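Local coordinates for protein putative glycosyl hydrolase (Bacteroides thetaiotaomicron VPI-5482, PDB 3K11) that is of unproven function but probably acts as a hydrolase on carbohydrate substrates, at residues E96-K101 with E409-L414. Residues are numbered along the deposited sequence; the frame is centred on the assembly and turned at random.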
ATOM      1  N   GLU A  96      22.009  23.771  23.479  1.00 27.85           N
ATOM      2  CA  GLU A  96      21.981  22.945  24.675  1.00 31.97           C
ATOM      3  C   GLU A  96      22.607  21.582  24.476  1.00 30.65           C
ATOM      4  O   GLU A  96      23.334  21.119  25.346  1.00 29.55           O
ATOM      5  CB  GLU A  96      20.561  22.763  25.181  1.00 32.64           C
ATOM      6  CG  GLU A  96      20.529  22.185  26.603  1.00 43.24           C
ATOM      7  CD  GLU A  96      19.151  21.741  27.015  1.00 47.57           C
ATOM      8  OE1 GLU A  96      18.171  22.439  26.638  1.00 72.00           O
ATOM      9  OE2 GLU A  96      19.057  20.701  27.718  1.00 64.25           O
ATOM     10  N   THR A  97      22.321  20.910  23.363  1.00 27.60           N
ATOM     11  CA  THR A  97      22.869  19.561  23.196  1.00 29.68           C
ATOM     12  C   THR A  97      24.333  19.527  22.765  1.00 31.62           C
ATOM     13  O   THR A  97      25.004  18.494  22.926  1.00 31.23           O
ATOM     14  CB  THR A  97      22.064  18.757  22.209  1.00 28.78           C
ATOM     15  OG1 THR A  97      22.248  19.270  20.870  1.00 31.17           O
ATOM     16  CG2 THR A  97      20.593  18.773  22.574  1.00 24.40           C
ATOM     17  N   THR A  98      24.827  20.624  22.196  1.00 30.73           N
ATOM     18  CA  THR A  98      26.194  20.685  21.674  1.00 30.97           C
ATOM     19  C   THR A  98      27.097  21.561  22.494  1.00 34.05           C
ATOM     20  O   THR A  98      28.314  21.443  22.407  1.00 33.73           O
ATOM     21  CB  THR A  98      26.213  21.266  20.240  1.00 32.87           C
ATOM     22  OG1 THR A  98      25.823  22.653  20.283  1.00 32.49           O
ATOM     23  CG2 THR A  98      25.269  20.494  19.309  1.00 29.74           C
ATOM     24  N   GLY A  99      26.514  22.501  23.228  1.00 35.10           N
ATOM     25  CA  GLY A  99      27.290  23.476  23.941  1.00 34.97           C
ATOM     26  C   GLY A  99      27.887  24.568  23.075  1.00 35.36           C
ATOM     27  O   GLY A  99      28.673  25.357  23.559  1.00 36.21           O
ATOM     28  N   ASP A 100      27.531  24.629  21.800  1.00 32.30           N
ATOM     29  CA  ASP A 100      28.043  25.636  20.894  1.00 31.42           C
ATOM     30  C   ASP A 100      27.161  26.887  21.070  1.00 31.10           C
ATOM     31  O   ASP A 100      26.037  26.946  20.584  1.00 28.47           O
ATOM     32  CB  ASP A 100      27.985  25.089  19.453  1.00 29.77           C
ATOM     33  CG  ASP A 100      28.669  25.981  18.450  1.00 37.91           C
ATOM     34  OD1 ASP A 100      28.937  27.152  18.780  1.00 32.86           O
ATOM     35  OD2 ASP A 100      28.931  25.501  17.323  1.00 32.66           O
ATOM     36  N   LYS A 101      27.703  27.904  21.732  1.00 30.43           N
ATOM     37  CA  LYS A 101      26.963  29.137  22.010  1.00 30.72           C
ATOM     38  C   LYS A 101      26.702  29.984  20.788  1.00 28.00           C
ATOM     39  O   LYS A 101      25.928  30.947  20.858  1.00 29.28           O
ATOM     40  CB  LYS A 101      27.739  29.980  23.022  1.00 30.32           C
ATOM     41  CG  LYS A 101      27.904  29.282  24.383  1.00 40.00           C
ATOM     42  N   GLU A 409      19.292  16.999  18.238  1.00 22.97           N
ATOM     43  CA  GLU A 409      18.743  15.939  19.055  1.00 22.39           C
ATOM     44  C   GLU A 409      19.429  14.603  18.792  1.00 22.32           C
ATOM     45  O   GLU A 409      19.658  13.783  19.722  1.00 22.10           O
ATOM     46  CB  GLU A 409      17.220  15.829  18.825  1.00 24.07           C
ATOM     47  CG  GLU A 409      16.486  15.194  19.969  1.00 22.92           C
ATOM     48  CD  GLU A 409      16.493  16.012  21.250  1.00 26.19           C
ATOM     49  OE1 GLU A 409      16.758  17.205  21.202  1.00 30.60           O
ATOM     50  OE2 GLU A 409      16.244  15.414  22.292  1.00 26.10           O
HETATM   51  N   MSE A 410      19.833  14.382  17.556  1.00 23.01           N
HETATM   52  CA  MSE A 410      20.654  13.206  17.257  1.00 23.83           C
HETATM   53  C   MSE A 410      21.990  13.234  17.986  1.00 23.40           C
HETATM   54  O   MSE A 410      22.467  12.189  18.472  1.00 24.03           O
HETATM   55  CB  MSE A 410      20.894  13.050  15.739  1.00 23.88           C
HETATM   56  CG  MSE A 410      19.715  12.588  14.925  1.00 22.75           C
HETATM   57 SE   MSE A 410      19.093  10.863  15.375  0.75 22.01          SE
HETATM   58  CE  MSE A 410      20.718   9.891  15.325  1.00 18.12           C
ATOM     59  N   ILE A 411      22.590  14.402  18.142  1.00 23.49           N
ATOM     60  CA  ILE A 411      23.845  14.498  18.903  1.00 22.88           C
ATOM     61  C   ILE A 411      23.619  14.054  20.347  1.00 24.49           C
ATOM     62  O   ILE A 411      24.415  13.252  20.876  1.00 25.73           O
ATOM     63  CB  ILE A 411      24.466  15.923  18.812  1.00 21.20           C
ATOM     64  CG1 ILE A 411      24.999  16.142  17.384  1.00 21.30           C
ATOM     65  CG2 ILE A 411      25.590  16.192  19.914  1.00 19.87           C
ATOM     66  CD1 ILE A 411      25.227  17.653  16.968  1.00 20.74           C
ATOM     67  N   ARG A 412      22.538  14.542  20.972  0.50 25.33           N
ATOM     68  CA  ARG A 412      22.178  14.108  22.330  0.50 23.67           C
ATOM     69  C   ARG A 412      22.011  12.599  22.372  0.50 23.81           C
ATOM     70  O   ARG A 412      22.569  11.925  23.236  0.50 23.05           O
ATOM     71  CB  ARG A 412      20.865  14.744  22.776  0.50 25.17           C
ATOM     72  CG  ARG A 412      20.358  14.281  24.148  0.50 28.40           C
ATOM     73  CD  ARG A 412      21.079  14.979  25.238  0.50 42.40           C
ATOM     74  NE  ARG A 412      20.468  16.270  25.565  0.50 44.14           N
ATOM     75  CZ  ARG A 412      21.098  17.276  26.179  0.50 49.29           C
ATOM     76  NH1 ARG A 412      22.395  17.195  26.515  0.50 52.22           N
ATOM     77  NH2 ARG A 412      20.436  18.397  26.435  0.50 44.51           N
ATOM     78  N   LEU A 413      21.214  12.082  21.446  1.00 23.68           N
ATOM     79  CA  LEU A 413      20.938  10.627  21.393  1.00 25.27           C
ATOM     80  C   LEU A 413      22.224   9.808  21.265  1.00 24.43           C
ATOM     81  O   LEU A 413      22.457   8.812  22.006  1.00 24.80           O
ATOM     82  CB  LEU A 413      19.988  10.332  20.216  1.00 23.14           C
ATOM     83  CG  LEU A 413      19.507   8.883  20.017  1.00 27.85           C
ATOM     84  CD1 LEU A 413      18.683   8.401  21.232  1.00 24.18           C
ATOM     85  CD2 LEU A 413      18.708   8.724  18.711  1.00 23.82           C
ATOM     86  N   LEU A 414      23.081  10.217  20.332  1.00 25.96           N
ATOM     87  CA  LEU A 414      24.352   9.507  20.138  1.00 25.18           C
ATOM     88  C   LEU A 414      25.315   9.631  21.315  1.00 26.06           C
ATOM     89  O   LEU A 414      26.160   8.751  21.517  1.00 24.94           O
ATOM     90  CB  LEU A 414      25.053   9.956  18.849  1.00 25.61           C
ATOM     91  CG  LEU A 414      24.274   9.732  17.550  1.00 23.87           C
ATOM     92  CD1 LEU A 414      24.919  10.543  16.428  1.00 23.43           C
ATOM     93  CD2 LEU A 414      24.244   8.231  17.230  1.00 22.55           C
TER
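Two helices of the six-hairpin fold expected of glycosyl hydrolase family 88 meet here, the C-terminal end of helix 82-98 lying against helix 400-416 through E96, T97 and T98 on one side and I411 and R412 on the other. T97 is small enough to bring the backbones close, its CA 5.6 Å from CA of R412. Its two branches do different work: OG1 is hydrogen-bonded to the backbone O of A408, while the methyl CG2 sits over one face of the R412 guanidinium, 3.9 Å from CZ and offset toward the rim. R412 is modelled in two conformers; in the one described, CG stands anti to N (chi1 176°) and the chain bends at chi2 and chi3. Its length lets NH2 form a salt bridge with OE2 of the extended E96 at 3.0 Å, the carboxylate turned 59° from the guanidinium plane. The T98 hydroxyl is bonded to O of A94 one turn back and accepts from N of D100 at 3.0 Å, an ST turn that carries the chain past G99, whose positive phi suits glycine. A serine in place of T98 would lack CG2 and would probably leave a gap beside I411, which also packs on V32 of helix 29-45. Branched I411 suits its place by sending CG2 to within 3.8 Å of T97 O, while its CD1 meets T98 CG2 at 3.7 Å.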